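Local coordinates for PhnB-like domain-containing protein (Pseudomonas aeruginosa, PDB 1U69) that is of unknown function but belongs to the PhnB-like, glyoxalase-related proteins and may contribute to drug resistance, at residues A[19-24]-A[52-57]. Residues are numbered along the deposited sequence; the frame is centred on the assembly and turned at random.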
# COMPACT_ATOMS: atom_id res chain seq x y z
N GLU A 19 25.74 2.24 1.90
CA GLU A 19 26.05 0.92 1.35
C GLU A 19 24.82 0.02 1.41
O GLU A 19 24.53 -0.67 0.44
CB GLU A 19 27.21 0.22 2.09
CG GLU A 19 27.56 -1.16 1.50
CD GLU A 19 28.53 -1.96 2.34
OE1 GLU A 19 29.30 -1.35 3.12
OE2 GLU A 19 28.54 -3.21 2.22
N ALA A 20 24.14 0.03 2.56
CA ALA A 20 22.95 -0.78 2.77
C ALA A 20 21.85 -0.39 1.81
O ALA A 20 21.30 -1.24 1.12
CB ALA A 20 22.46 -0.66 4.19
N ALA A 21 21.55 0.91 1.75
CA ALA A 21 20.48 1.42 0.88
C ALA A 21 20.75 1.07 -0.58
O ALA A 21 19.85 0.67 -1.32
CB ALA A 21 20.36 2.92 1.05
N THR A 22 22.00 1.22 -0.98
CA THR A 22 22.41 0.91 -2.34
C THR A 22 22.22 -0.58 -2.61
O THR A 22 21.73 -0.96 -3.67
CB THR A 22 23.88 1.30 -2.54
OG1 THR A 22 24.02 2.72 -2.38
CG2 THR A 22 24.31 1.03 -3.97
N PHE A 23 22.62 -1.41 -1.66
CA PHE A 23 22.42 -2.86 -1.78
C PHE A 23 20.94 -3.21 -1.91
O PHE A 23 20.57 -4.04 -2.74
CB PHE A 23 23.03 -3.58 -0.57
CG PHE A 23 22.73 -5.07 -0.51
CD1 PHE A 23 23.36 -5.95 -1.35
CD2 PHE A 23 21.79 -5.56 0.37
CE1 PHE A 23 23.06 -7.31 -1.31
CE2 PHE A 23 21.49 -6.92 0.42
CZ PHE A 23 22.13 -7.78 -0.42
N TYR A 24 20.09 -2.61 -1.09
CA TYR A 24 18.68 -2.94 -1.15
C TYR A 24 18.12 -2.53 -2.51
O TYR A 24 17.32 -3.24 -3.10
CB TYR A 24 17.88 -2.25 -0.04
CG TYR A 24 18.32 -2.51 1.39
CD1 TYR A 24 18.83 -3.75 1.79
CD2 TYR A 24 18.19 -1.52 2.35
CE1 TYR A 24 19.21 -3.98 3.12
CE2 TYR A 24 18.54 -1.75 3.67
CZ TYR A 24 19.07 -2.97 4.05
OH TYR A 24 19.42 -3.18 5.37
N LEU A 52 25.05 11.32 7.05
CA LEU A 52 24.27 11.26 8.28
C LEU A 52 23.03 10.39 8.08
O LEU A 52 22.79 9.44 8.84
CB LEU A 52 23.90 12.66 8.76
CG LEU A 52 23.04 12.78 10.02
CD1 LEU A 52 23.75 12.16 11.19
CD2 LEU A 52 22.68 14.22 10.30
N THR A 53 22.22 10.73 7.07
CA THR A 53 21.09 9.87 6.69
C THR A 53 21.02 9.65 5.19
O THR A 53 21.55 10.43 4.39
CB THR A 53 19.74 10.44 7.15
OG1 THR A 53 19.50 11.73 6.55
CG2 THR A 53 19.67 10.64 8.66
N VAL A 54 20.31 8.59 4.83
CA VAL A 54 20.04 8.26 3.44
C VAL A 54 18.56 7.93 3.32
O VAL A 54 18.06 7.03 4.01
CB VAL A 54 20.85 7.03 2.99
CG1 VAL A 54 20.55 6.72 1.54
CG2 VAL A 54 22.37 7.24 3.22
N GLU A 55 17.85 8.66 2.47
CA GLU A 55 16.46 8.33 2.16
C GLU A 55 16.45 7.26 1.09
O GLU A 55 17.17 7.35 0.11
CB GLU A 55 15.68 9.55 1.69
CG GLU A 55 15.57 10.69 2.69
CD GLU A 55 14.84 11.89 2.10
OE1 GLU A 55 13.76 11.69 1.50
OE2 GLU A 55 15.34 13.01 2.19
N PHE A 56 15.65 6.22 1.29
CA PHE A 56 15.48 5.18 0.28
C PHE A 56 14.10 4.57 0.37
O PHE A 56 13.37 4.85 1.31
CB PHE A 56 16.59 4.12 0.37
CG PHE A 56 16.57 3.26 1.63
CD1 PHE A 56 15.99 1.99 1.63
CD2 PHE A 56 17.20 3.68 2.80
CE1 PHE A 56 16.01 1.19 2.78
CE2 PHE A 56 17.24 2.87 3.92
CZ PHE A 56 16.64 1.64 3.90
N ARG A 57 13.71 3.82 -0.66
CA ARG A 57 12.40 3.18 -0.68
C ARG A 57 12.58 1.73 -1.00
O ARG A 57 13.33 1.40 -1.92
CB ARG A 57 11.48 3.83 -1.72
CG ARG A 57 10.02 3.37 -1.68
CD ARG A 57 9.16 4.00 -2.75
NE ARG A 57 9.95 4.08 -3.96
CZ ARG A 57 10.45 5.21 -4.48
NH1 ARG A 57 10.19 6.41 -3.95
NH2 ARG A 57 11.19 5.14 -5.57
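In the βαβββ module of this glyoxalase-type fold, helix 17-27 lies against one side of the four-stranded sheet, and Ala21, Tyr24, Val54 and Phe56 form part of the buried layer between them. Helix segment 19-24 and strand segment 52-57 run nearly parallel, at 17°, with their axes 8.9 Å apart at closest approach. Ala21 and Phe56 are the nearest backbone pair, and the methyl of Ala21 touches two strand side chains: its CB lies 3.8 Å from CG1 of Val54 and 3.7 Å from CD2 of Phe56. Ala21 CA also sits over one face of the Phe56 ring. Val54, two residues earlier on the same side of the strand, also touches Ala17 and Leu18, nearer the N-terminal end of the helix. With CG between the backbone N and the carbonyl carbon (chi1 67°), the Phe56 ring lies beside Ala21 and carries CE1 and CZ on to Tyr24. There Phe56 CE1 comes to the edge of the tyrosine ring, near its plane, 3.5 Å from Tyr24 CD2. The two rings make an oblique aromatic pair, planes at 44° and centroids 5.6 Å apart. Trp118 packs edge-to-face with Tyr24, whose hydroxyl hydrogen-bonds to Asp112 and Tyr13, so the phenol is tied down at its polar end as well. Within the helix, the carbonyl O of Ala20 stands 3.2 Å above the plane of the Tyr24 ring, displaced toward its rim.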